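Local coordinates for putative sugar binding protein (PDB 6GUQ), which probably binds sugars for uptake, as a periplasmic-binding-protein-type solute receptor, and here holds a beta-D-glucopyranose between its two lobes, at residues A[37-42]-A[68-73]; A[42-47]-A[267-272]; A[92-97]-A[165-170]; A[193-198]-A[219-224]. All blocks are in the same frame, centred on the assembly; numbering follows the deposited sequence.

All four contacts surround one bound glucose, and each includes at least one residue touching it. Their centres lie about 13 to 15 Å apart. Interactions 1 and 4 each join two loops that follow parallel strands: adjacent ones, 32-36 and 62-65, in interaction 1, and 185-192 and 216-219, with 154-160 between them, in interaction 4. Interaction 2 packs the starts of helices 43-59 and 269-284 together. Interaction 3 runs from the loop after strand 90-93 to the start of helix 166-179. Interactions 1 and 2 cross along the chain and share Asn42. Interactions 3 and 4 follow interaction 1 and are nested inside interaction 2. The pocket is thus built from distant parts of the sequence.

Interaction 1: residues A[37-42]-A[68-73]. With BGC (beta-D-glucopyranose), chain B.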
# COMPACT_ATOMS: atom_id res chain seq x y z
N PRO A 37 -11.70 1.83 2.91
CA PRO A 37 -10.38 2.14 2.33
C PRO A 37 -9.64 3.21 3.13
O PRO A 37 -10.20 3.89 3.98
CB PRO A 37 -10.72 2.67 0.95
CG PRO A 37 -12.02 3.38 1.18
CD PRO A 37 -12.79 2.48 2.15
N GLU A 38 -8.34 3.36 2.81
CA GLU A 38 -7.55 4.44 3.42
C GLU A 38 -8.05 5.82 3.00
O GLU A 38 -7.94 6.78 3.77
CB GLU A 38 -6.06 4.28 3.06
CG GLU A 38 -5.11 5.25 3.81
CD GLU A 38 -3.64 4.79 3.85
OE1 GLU A 38 -3.29 3.80 3.17
OE2 GLU A 38 -2.81 5.44 4.54
N GLU A 39 -8.62 5.91 1.79
CA GLU A 39 -9.12 7.16 1.23
C GLU A 39 -10.05 6.78 0.08
O GLU A 39 -9.70 5.95 -0.75
CB GLU A 39 -7.96 8.05 0.74
CG GLU A 39 -8.35 9.29 -0.06
CD GLU A 39 -7.20 10.29 -0.20
OE1 GLU A 39 -6.66 10.75 0.83
OE2 GLU A 39 -6.82 10.59 -1.35
N LEU A 40 -11.23 7.41 0.05
CA LEU A 40 -12.33 6.90 -0.77
C LEU A 40 -11.93 6.80 -2.24
O LEU A 40 -11.93 5.70 -2.82
CB LEU A 40 -13.56 7.80 -0.58
CG LEU A 40 -14.95 7.22 -0.87
CD1 LEU A 40 -15.99 8.32 -0.75
CD2 LEU A 40 -15.06 6.55 -2.24
N ASP A 41 -11.59 7.93 -2.87
CA ASP A 41 -11.40 7.97 -4.32
C ASP A 41 -9.95 7.75 -4.76
O ASP A 41 -9.62 7.97 -5.93
CB ASP A 41 -11.94 9.29 -4.89
CG ASP A 41 -12.17 9.23 -6.42
OD1 ASP A 41 -12.74 8.22 -6.91
OD2 ASP A 41 -11.79 10.19 -7.12
N ASN A 42 -9.08 7.31 -3.85
CA ASN A 42 -7.73 6.91 -4.23
C ASN A 42 -7.76 5.82 -5.31
O ASN A 42 -8.52 4.85 -5.20
CB ASN A 42 -6.96 6.45 -3.00
CG ASN A 42 -5.55 5.98 -3.32
OD1 ASN A 42 -5.36 4.88 -3.85
ND2 ASN A 42 -4.56 6.82 -3.01
N PRO A 68 -12.83 7.60 4.40
CA PRO A 68 -12.64 9.06 4.38
C PRO A 68 -12.46 9.61 2.97
O PRO A 68 -11.84 8.97 2.12
CB PRO A 68 -11.37 9.27 5.22
CG PRO A 68 -11.20 8.00 6.02
CD PRO A 68 -11.79 6.91 5.18
N ARG A 69 -13.04 10.80 2.73
CA ARG A 69 -12.70 11.57 1.53
C ARG A 69 -11.20 11.78 1.44
O ARG A 69 -10.59 11.58 0.38
CB ARG A 69 -13.42 12.92 1.52
CG ARG A 69 -14.95 12.87 1.62
CD ARG A 69 -15.63 13.73 0.54
NE ARG A 69 -17.03 13.35 0.34
CZ ARG A 69 -18.07 13.88 0.98
NH1 ARG A 69 -17.89 14.84 1.88
NH2 ARG A 69 -19.31 13.45 0.72
N GLN A 70 -10.59 12.15 2.56
CA GLN A 70 -9.17 12.46 2.63
C GLN A 70 -8.56 11.67 3.77
O GLN A 70 -9.07 11.69 4.90
CB GLN A 70 -8.94 13.95 2.83
CG GLN A 70 -7.48 14.34 2.86
CD GLN A 70 -7.26 15.62 3.62
OE1 GLN A 70 -6.18 16.21 3.55
NE2 GLN A 70 -8.28 16.06 4.36
N ALA A 71 -7.45 10.98 3.48
CA ALA A 71 -6.87 10.04 4.42
C ALA A 71 -6.55 10.75 5.73
O ALA A 71 -5.80 11.74 5.75
CB ALA A 71 -5.63 9.37 3.84
N ASN A 72 -7.15 10.26 6.80
CA ASN A 72 -7.11 10.93 8.09
C ASN A 72 -7.42 9.87 9.14
O ASN A 72 -8.47 9.21 9.06
CB ASN A 72 -8.11 12.08 8.15
CG ASN A 72 -8.35 12.57 9.56
OD1 ASN A 72 -9.45 12.42 10.10
ND2 ASN A 72 -7.31 13.13 10.17
N ILE A 73 -6.52 9.71 10.10
CA ILE A 73 -6.60 8.59 11.03
C ILE A 73 -7.80 8.74 11.96
O ILE A 73 -8.42 7.74 12.34
CB ILE A 73 -5.28 8.46 11.81
CG1 ILE A 73 -5.45 7.47 12.96
CG2 ILE A 73 -4.80 9.85 12.28
CD1 ILE A 73 -4.15 7.04 13.55
C2 BGC B . -0.94 0.91 -0.45
C3 BGC B . -2.19 1.48 0.13
C4 BGC B . -2.14 2.97 0.05
C5 BGC B . -2.01 3.44 -1.38
C6 BGC B . -1.86 4.94 -1.35
C1 BGC B . -0.68 1.40 -1.87
O1 BGC B . 0.60 1.09 -2.21
O2 BGC B . -0.94 -0.53 -0.50
O3 BGC B . -2.21 1.19 1.54
O4 BGC B . -3.32 3.58 0.57
O5 BGC B . -0.81 2.88 -2.00
O6 BGC B . -1.94 5.41 -2.66
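Glu39 and Leu40 run beside Pro68 to Ala71, with 4.9 Å between the CA atoms of Glu39 and Ala71, and Leu40 N donates to Pro68 O at 2.7 Å. Both segments are loops that follow parallel strands of the periplasmic-binding-protein fold and lead into helices. Glu39 CA also makes a C-H...O contact with Pro68 O.

The Glu39 side chain makes the second bond. Its CG stands anti to the backbone N (chi1 171°) and the chain stays extended, which brings the carboxylate alongside the other loop. Glu39 OE1 accepts from Ala71 N at 2.8 Å through its anti lone pair, while Glu39 CG lies against Arg69 O at 3.2 Å. An alanine here would lack the carboxylate, and Ala71 N would probably lose its acceptor and this link between the loops.

Ala71 CB rests on Glu38 O at 3.5 Å. Glu38 itself turns its side chain from the 68-73 loop toward the sugar. Its OE1 also accepts from Gln94 NE2, which probably helps to position the carboxylate. Asn42 caps the helix that follows with OD1, and Asn42 ND2 donates to glucose O6 at 3.0 Å. On the same sugar, hydroxyl O4 donates to Glu38 OE1 at 2.6 Å.

Interaction 2: residues A[42-47]-A[267-272]; sequences NDYWRL and QEPYEM. With BGC (beta-D-glucopyranose), chain B.
Pro269 packs on the Tyr44 ring by a CH-pi contact. Pro269 CB lies 4.0 Å from the centroid of the Tyr44 ring, over one face and offset toward the rim. The opposite face carries the glucose, with C1 over the ring centre. Tyr44 is therefore sandwiched between proline and sugar. Its CG is anti to the backbone N (chi1 166°), which extends the ring toward the 267-272 segment. Gln267 NE2 also approaches the ring, 3.4 Å from Tyr44 CE2, with the amide and ring planes only 20° apart.

The apolar contact continues at Leu47. Leu47 CB meets Pro269 CG at 3.8 Å, the two side chains lying side by side.

Two carbon-to-oxygen contacts follow. Met272 CE touches Tyr44 OH at 3.3 Å, and a C-H...O contact joins Tyr270 CA to Leu47 O.

The polar contacts serve the sugar. Gln267 NE2 donates to glucose O2 at 3.1 Å in an almost straight bond (174°). Thr133 holds Gln267 OE1, and Asp247 takes a further bond from Gln267 NE2. Trp45 NE1 donates to glucose O4 at 3.1 Å from the indole edge.

An aromatic face under a pyranose, with polar groups gripping its hydroxyls, is characteristic of sugar-binding sites in periplasmic binding proteins.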
# COMPACT_ATOMS: atom_id res chain seq x y z
N ASN A 42 -9.08 7.31 -3.85
CA ASN A 42 -7.73 6.91 -4.23
C ASN A 42 -7.76 5.82 -5.31
O ASN A 42 -8.52 4.85 -5.20
CB ASN A 42 -6.96 6.45 -3.00
CG ASN A 42 -5.55 5.98 -3.32
OD1 ASN A 42 -5.36 4.88 -3.85
ND2 ASN A 42 -4.56 6.82 -3.01
N ASP A 43 -6.92 5.98 -6.35
CA ASP A 43 -6.97 5.13 -7.54
C ASP A 43 -6.76 3.65 -7.20
O ASP A 43 -7.39 2.77 -7.80
CB ASP A 43 -5.90 5.57 -8.55
CG ASP A 43 -6.07 7.01 -9.03
OD1 ASP A 43 -5.70 7.96 -8.29
OD2 ASP A 43 -6.54 7.19 -10.18
N TYR A 44 -5.81 3.36 -6.30
CA TYR A 44 -5.51 1.98 -5.93
C TYR A 44 -6.69 1.32 -5.21
O TYR A 44 -7.07 0.18 -5.53
CB TYR A 44 -4.24 1.97 -5.06
CG TYR A 44 -3.94 0.68 -4.30
CD1 TYR A 44 -4.52 0.44 -3.05
CD2 TYR A 44 -3.04 -0.26 -4.79
CE1 TYR A 44 -4.25 -0.72 -2.35
CE2 TYR A 44 -2.76 -1.44 -4.08
CZ TYR A 44 -3.37 -1.66 -2.86
OH TYR A 44 -3.12 -2.80 -2.13
N TRP A 45 -7.31 2.04 -4.28
CA TRP A 45 -8.46 1.52 -3.55
C TRP A 45 -9.66 1.27 -4.45
O TRP A 45 -10.45 0.36 -4.18
CB TRP A 45 -8.81 2.46 -2.40
CG TRP A 45 -7.87 2.25 -1.31
CD1 TRP A 45 -6.82 3.04 -0.95
CD2 TRP A 45 -7.82 1.10 -0.45
NE1 TRP A 45 -6.14 2.48 0.10
CE2 TRP A 45 -6.73 1.28 0.43
CE3 TRP A 45 -8.59 -0.05 -0.33
CZ2 TRP A 45 -6.41 0.36 1.41
CZ3 TRP A 45 -8.27 -0.97 0.65
CH2 TRP A 45 -7.18 -0.76 1.51
N ARG A 46 -9.79 2.03 -5.54
CA ARG A 46 -10.85 1.75 -6.50
C ARG A 46 -10.67 0.38 -7.14
O ARG A 46 -11.67 -0.28 -7.49
CB ARG A 46 -10.91 2.84 -7.57
CG ARG A 46 -11.40 4.17 -7.04
CD ARG A 46 -12.72 4.01 -6.30
NE ARG A 46 -13.32 5.30 -5.95
CZ ARG A 46 -14.55 5.44 -5.47
NH1 ARG A 46 -15.32 4.38 -5.28
NH2 ARG A 46 -15.02 6.64 -5.17
N LEU A 47 -9.43 -0.09 -7.28
CA LEU A 47 -9.22 -1.45 -7.77
C LEU A 47 -9.62 -2.48 -6.72
O LEU A 47 -10.21 -3.51 -7.04
CB LEU A 47 -7.77 -1.63 -8.20
CG LEU A 47 -7.39 -0.97 -9.53
CD1 LEU A 47 -5.88 -0.78 -9.62
CD2 LEU A 47 -7.92 -1.79 -10.71
N GLN A 267 1.49 -5.07 -6.83
CA GLN A 267 0.52 -5.60 -5.87
C GLN A 267 -0.71 -6.09 -6.62
O GLN A 267 -0.86 -5.87 -7.83
CB GLN A 267 0.09 -4.58 -4.83
CG GLN A 267 1.20 -4.07 -3.95
CD GLN A 267 0.69 -3.38 -2.70
OE1 GLN A 267 0.59 -3.99 -1.64
NE2 GLN A 267 0.34 -2.09 -2.83
N GLU A 268 -1.60 -6.74 -5.89
CA GLU A 268 -2.82 -7.32 -6.44
C GLU A 268 -4.04 -6.73 -5.72
O GLU A 268 -4.69 -7.41 -4.92
CB GLU A 268 -2.80 -8.84 -6.33
CG GLU A 268 -1.77 -9.51 -7.23
CD GLU A 268 -1.99 -9.20 -8.71
OE1 GLU A 268 -0.99 -9.07 -9.46
OE2 GLU A 268 -3.17 -9.08 -9.12
N PRO A 269 -4.37 -5.46 -5.99
CA PRO A 269 -5.49 -4.84 -5.27
C PRO A 269 -6.84 -5.45 -5.61
O PRO A 269 -7.70 -5.57 -4.73
CB PRO A 269 -5.39 -3.36 -5.66
CG PRO A 269 -4.66 -3.36 -6.96
CD PRO A 269 -3.69 -4.50 -6.89
N TYR A 270 -7.06 -5.84 -6.87
CA TYR A 270 -8.32 -6.49 -7.22
C TYR A 270 -8.44 -7.84 -6.51
O TYR A 270 -9.47 -8.13 -5.86
CB TYR A 270 -8.43 -6.67 -8.74
CG TYR A 270 -9.71 -7.36 -9.21
CD1 TYR A 270 -9.85 -8.75 -9.15
CD2 TYR A 270 -10.79 -6.62 -9.70
CE1 TYR A 270 -11.02 -9.39 -9.56
CE2 TYR A 270 -11.96 -7.25 -10.12
CZ TYR A 270 -12.07 -8.63 -10.05
OH TYR A 270 -13.22 -9.25 -10.47
N GLU A 271 -7.41 -8.69 -6.62
CA GLU A 271 -7.51 -10.01 -6.02
C GLU A 271 -7.57 -9.93 -4.50
O GLU A 271 -8.22 -10.76 -3.87
CB GLU A 271 -6.35 -10.91 -6.47
CG GLU A 271 -6.28 -11.09 -8.00
CD GLU A 271 -7.36 -12.01 -8.59
OE1 GLU A 271 -7.51 -12.03 -9.83
OE2 GLU A 271 -8.08 -12.71 -7.81
N MET A 272 -6.93 -8.94 -3.88
CA MET A 272 -7.07 -8.90 -2.43
C MET A 272 -8.42 -8.33 -2.01
O MET A 272 -8.93 -8.69 -0.96
CB MET A 272 -5.90 -8.15 -1.77
CG MET A 272 -5.83 -6.65 -1.88
SD MET A 272 -4.40 -5.99 -0.95
CE MET A 272 -3.05 -6.12 -2.13
C2 BGC B . -0.94 0.91 -0.45
C3 BGC B . -2.19 1.48 0.13
C4 BGC B . -2.14 2.97 0.05
C5 BGC B . -2.01 3.44 -1.38
C6 BGC B . -1.86 4.94 -1.35
C1 BGC B . -0.68 1.40 -1.87
O1 BGC B . 0.60 1.09 -2.21
O2 BGC B . -0.94 -0.53 -0.50
O3 BGC B . -2.21 1.19 1.54
O4 BGC B . -3.32 3.58 0.57
O5 BGC B . -0.81 2.88 -2.00
O6 BGC B . -1.94 5.41 -2.66

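Interaction 3: residues A[92-97]-A[165-170]; sequences ITQGLT and AAHQQL. With BGC (beta-D-glucopyranose), chain B.
This contact lines the sugar site between the two lobes: the loop after strand 90-93 meets the start of helix 166-179. One backbone bond joins them: Ala166 N, in the first turn of the helix, donates to Leu96 O at 2.8 Å. Ala166 CB sits close to the same oxygen, Leu96 O, at 3.3 Å.

Leu96 also makes the apolar part of the contact. Leu96 CD1 touches His167 CE1 at 3.7 Å and Ala165 CB at 4.0 Å.

His167 CG lies between the backbone N and the carbonyl carbon (chi1 57°), and this turns the imidazole back toward the 92-97 loop. His167 NE2 donates to glucose O3 at 2.6 Å, with the oxygen at the ring edge and near its plane. Gln168 NE2 lies over one face of the His167 ring, 3.4 Å above its plane. Gln94 approaches obliquely, and its amide plane stands 85° from the ring. Gln94 NE2 is 3.5 Å from His167 NE2 and donates to Glu38 and Asp119, which bind the sugar too. Replacing His167 by an alanine would probably leave glucose O3 without this donor and open a gap beside Leu96 CD1.

Strand 90-93 is flanked by strands 32-36 and 115-118 in the sheet. Helix 73-84 packs on Thr93, Gln94 and Leu96, and helix 269-284 on Ile92. Helix 135-149 touches His167 and Leu170 through Asn135.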
# COMPACT_ATOMS: atom_id res chain seq x y z
N ILE A 92 -14.24 -5.18 6.96
CA ILE A 92 -12.96 -5.34 6.28
C ILE A 92 -12.26 -3.98 6.26
O ILE A 92 -12.79 -3.01 5.72
CB ILE A 92 -13.14 -5.89 4.86
CG1 ILE A 92 -13.91 -7.21 4.92
CG2 ILE A 92 -11.77 -6.09 4.18
CD1 ILE A 92 -14.23 -7.78 3.55
N THR A 93 -11.06 -3.92 6.84
CA THR A 93 -10.34 -2.66 7.00
C THR A 93 -8.84 -2.92 7.07
O THR A 93 -8.39 -4.01 7.42
CB THR A 93 -10.78 -1.93 8.28
OG1 THR A 93 -10.07 -0.68 8.39
CG2 THR A 93 -10.46 -2.77 9.50
N GLN A 94 -8.08 -1.87 6.76
CA GLN A 94 -6.66 -1.81 7.09
C GLN A 94 -6.47 -1.79 8.60
O GLN A 94 -7.28 -1.23 9.35
CB GLN A 94 -6.00 -0.55 6.53
CG GLN A 94 -5.59 -0.54 5.08
CD GLN A 94 -5.25 0.90 4.60
OE1 GLN A 94 -6.06 1.82 4.78
NE2 GLN A 94 -4.06 1.09 4.03
N GLY A 95 -5.34 -2.35 9.05
CA GLY A 95 -4.94 -2.23 10.43
C GLY A 95 -3.83 -1.21 10.54
O GLY A 95 -2.67 -1.55 10.81
N LEU A 96 -4.21 0.05 10.36
CA LEU A 96 -3.28 1.09 9.91
C LEU A 96 -2.19 1.37 10.93
O LEU A 96 -1.00 1.42 10.57
CB LEU A 96 -4.06 2.36 9.60
CG LEU A 96 -3.49 3.17 8.46
CD1 LEU A 96 -2.79 2.28 7.43
CD2 LEU A 96 -4.62 3.94 7.82
N THR A 97 -2.55 1.58 12.19
CA THR A 97 -1.56 1.82 13.23
C THR A 97 -1.85 0.95 14.44
O THR A 97 -3.01 0.78 14.84
CB THR A 97 -1.53 3.29 13.67
OG1 THR A 97 -2.50 3.49 14.71
CG2 THR A 97 -1.85 4.23 12.51
N ALA A 165 1.88 4.88 9.35
CA ALA A 165 1.18 3.75 8.77
C ALA A 165 2.07 2.52 8.81
O ALA A 165 3.28 2.58 8.55
CB ALA A 165 0.75 4.08 7.34
N ALA A 166 1.46 1.38 9.17
CA ALA A 166 2.23 0.18 9.50
C ALA A 166 2.83 -0.47 8.25
O ALA A 166 3.94 -1.00 8.30
CB ALA A 166 1.35 -0.82 10.26
N HIS A 167 2.09 -0.44 7.14
CA HIS A 167 2.61 -1.02 5.91
C HIS A 167 3.73 -0.16 5.34
O HIS A 167 4.71 -0.70 4.82
CB HIS A 167 1.49 -1.23 4.87
CG HIS A 167 0.71 0.01 4.51
ND1 HIS A 167 0.50 1.06 5.37
CD2 HIS A 167 0.02 0.31 3.37
CE1 HIS A 167 -0.26 1.97 4.78
NE2 HIS A 167 -0.57 1.53 3.57
N GLN A 168 3.61 1.16 5.49
CA GLN A 168 4.66 2.06 5.01
C GLN A 168 5.96 1.83 5.77
O GLN A 168 7.03 1.72 5.16
CB GLN A 168 4.19 3.51 5.17
CG GLN A 168 2.97 3.85 4.35
CD GLN A 168 3.18 3.55 2.89
OE1 GLN A 168 3.84 4.31 2.17
NE2 GLN A 168 2.63 2.44 2.43
N GLN A 169 5.88 1.75 7.10
CA GLN A 169 7.07 1.46 7.89
C GLN A 169 7.72 0.16 7.46
O GLN A 169 8.95 0.09 7.33
CB GLN A 169 6.73 1.38 9.38
CG GLN A 169 6.35 2.70 10.00
CD GLN A 169 5.64 2.50 11.32
OE1 GLN A 169 4.64 1.80 11.39
NE2 GLN A 169 6.15 3.12 12.37
N LEU A 170 6.91 -0.89 7.23
CA LEU A 170 7.45 -2.19 6.84
C LEU A 170 8.13 -2.12 5.47
O LEU A 170 9.22 -2.66 5.28
CB LEU A 170 6.35 -3.27 6.86
CG LEU A 170 5.83 -3.67 8.26
CD1 LEU A 170 4.58 -4.56 8.23
CD2 LEU A 170 6.91 -4.37 9.09
C2 BGC B . -0.94 0.91 -0.45
C3 BGC B . -2.19 1.48 0.13
C4 BGC B . -2.14 2.97 0.05
C5 BGC B . -2.01 3.44 -1.38
C6 BGC B . -1.86 4.94 -1.35
C1 BGC B . -0.68 1.40 -1.87
O1 BGC B . 0.60 1.09 -2.21
O2 BGC B . -0.94 -0.53 -0.50
O3 BGC B . -2.21 1.19 1.54
O4 BGC B . -3.32 3.58 0.57
O5 BGC B . -0.81 2.88 -2.00
O6 BGC B . -1.94 5.41 -2.66

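Interaction 4: residues A[193-198]-A[219-224]. With BGC (beta-D-glucopyranose), chain B.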
# COMPACT_ATOMS: atom_id res chain seq x y z
N SER A 193 4.41 11.77 1.93
CA SER A 193 3.59 12.28 0.87
C SER A 193 2.12 12.30 1.17
O SER A 193 1.34 12.79 0.42
CB SER A 193 3.79 11.42 -0.36
OG SER A 193 3.32 10.12 -0.18
N HIS A 194 1.75 11.76 2.29
CA HIS A 194 0.33 11.65 2.65
C HIS A 194 -0.50 11.12 1.49
O HIS A 194 -1.66 11.50 1.31
CB HIS A 194 -0.20 12.99 3.16
CG HIS A 194 0.51 13.46 4.39
ND1 HIS A 194 1.43 14.50 4.38
CD2 HIS A 194 0.47 13.02 5.67
CE1 HIS A 194 1.90 14.68 5.60
NE2 HIS A 194 1.33 13.79 6.40
N ILE A 195 0.11 10.25 0.69
CA ILE A 195 -0.44 9.51 -0.45
C ILE A 195 -1.20 10.38 -1.47
O ILE A 195 -2.21 9.96 -2.03
CB ILE A 195 -1.31 8.31 0.03
CG1 ILE A 195 -2.58 8.73 0.78
CG2 ILE A 195 -0.48 7.34 0.89
CD1 ILE A 195 -3.68 7.74 0.63
N THR A 196 -0.66 11.56 -1.79
CA THR A 196 -1.11 12.32 -2.96
C THR A 196 0.02 12.47 -3.98
O THR A 196 1.20 12.36 -3.64
CB THR A 196 -1.64 13.70 -2.57
OG1 THR A 196 -0.55 14.50 -2.09
CG2 THR A 196 -2.71 13.56 -1.48
N ARG A 197 -0.36 12.65 -5.25
CA ARG A 197 0.62 12.99 -6.28
C ARG A 197 1.30 14.31 -5.94
O ARG A 197 2.54 14.42 -5.99
CB ARG A 197 -0.04 13.09 -7.66
CG ARG A 197 -0.77 11.84 -8.13
CD ARG A 197 -1.81 12.17 -9.21
NE ARG A 197 -1.79 11.21 -10.31
CZ ARG A 197 -2.60 10.15 -10.42
NH1 ARG A 197 -3.53 9.91 -9.48
NH2 ARG A 197 -2.50 9.34 -11.47
N VAL A 198 0.50 15.30 -5.57
CA VAL A 198 1.00 16.67 -5.40
C VAL A 198 2.05 16.72 -4.30
O VAL A 198 3.12 17.33 -4.47
CB VAL A 198 -0.18 17.62 -5.12
CG1 VAL A 198 0.31 18.92 -4.54
CG2 VAL A 198 -1.01 17.84 -6.38
N GLY A 219 9.79 5.02 -3.85
CA GLY A 219 8.46 5.41 -3.39
C GLY A 219 7.76 4.18 -2.87
O GLY A 219 7.86 3.11 -3.47
N THR A 220 7.06 4.32 -1.73
CA THR A 220 6.50 3.17 -1.03
C THR A 220 4.98 3.06 -1.10
O THR A 220 4.43 2.09 -0.56
CB THR A 220 6.96 3.15 0.44
OG1 THR A 220 6.26 4.13 1.22
CG2 THR A 220 8.45 3.38 0.55
N SER A 221 4.29 3.97 -1.78
CA SER A 221 2.85 3.85 -1.98
C SER A 221 2.49 4.19 -3.43
O SER A 221 3.34 4.63 -4.22
CB SER A 221 2.08 4.74 -0.98
OG SER A 221 2.32 6.12 -1.21
N ALA A 222 1.21 4.02 -3.78
CA ALA A 222 0.83 3.90 -5.19
C ALA A 222 1.10 5.16 -6.02
O ALA A 222 1.32 5.06 -7.23
CB ALA A 222 -0.65 3.52 -5.28
N LEU A 223 1.07 6.35 -5.41
CA LEU A 223 1.19 7.59 -6.17
C LEU A 223 2.56 8.27 -6.01
O LEU A 223 2.74 9.40 -6.49
CB LEU A 223 0.09 8.56 -5.75
CG LEU A 223 -1.35 8.10 -5.97
CD1 LEU A 223 -2.34 9.00 -5.21
CD2 LEU A 223 -1.66 8.09 -7.46
N ASP A 224 3.52 7.61 -5.37
CA ASP A 224 4.75 8.30 -4.99
C ASP A 224 5.71 8.45 -6.17
O ASP A 224 6.25 9.53 -6.41
CB ASP A 224 5.44 7.57 -3.84
CG ASP A 224 4.70 7.74 -2.53
OD1 ASP A 224 3.99 8.77 -2.36
OD2 ASP A 224 4.81 6.84 -1.67
C2 BGC B . -0.94 0.91 -0.45
C3 BGC B . -2.19 1.48 0.13
C4 BGC B . -2.14 2.97 0.05
C5 BGC B . -2.01 3.44 -1.38
C6 BGC B . -1.86 4.94 -1.35
C1 BGC B . -0.68 1.40 -1.87
O1 BGC B . 0.60 1.09 -2.21
O2 BGC B . -0.94 -0.53 -0.50
O3 BGC B . -2.21 1.19 1.54
O4 BGC B . -3.32 3.58 0.57
O5 BGC B . -0.81 2.88 -2.00
O6 BGC B . -1.94 5.41 -2.66
O HOH W 1 1.59 9.62 -3.04
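Ser193 and Asp224 join two loops that follow parallel strands 185-192 and 216-219 of the periplasmic-binding-protein fold, each leading into a helix. The buried part is tight. Ser193 OG sits between its backbone N and carbonyl carbon (chi1 66°), which points it at Asp224. Ser193 OG donates to Asp224 OD1 at 2.7 Å, meeting it on the syn side. Asp224 OD2 accepts from Ser221 N at 2.9 Å and from Ser221 OG at 2.6 Å. Both donors reach OD2 from above the same face of the carboxylate. With OD1 held by Ser193, the group's rotation is probably fixed.

Leu223 belongs to this tight part. Its CD1 lies by Ile195 O, and Leu223 CD2 sits over one face of the Arg197 guanidinium, 3.3 Å from Arg197 NH1. Ile195 packs toward the sugar. Ile195 CG2 touches Ser221 OG at 3.7 Å and also packs against glucose C6. Ala222 N donates to glucose O5 at 2.9 Å.

The open side is at Thr196 and Arg197, which are partly exposed. Salt bridges to Asp43 and Glu251 hold the guanidinium there. A water bridges the segments, donating to Thr196 O at 2.8 Å and to Asp224 OD1 at 2.6 Å.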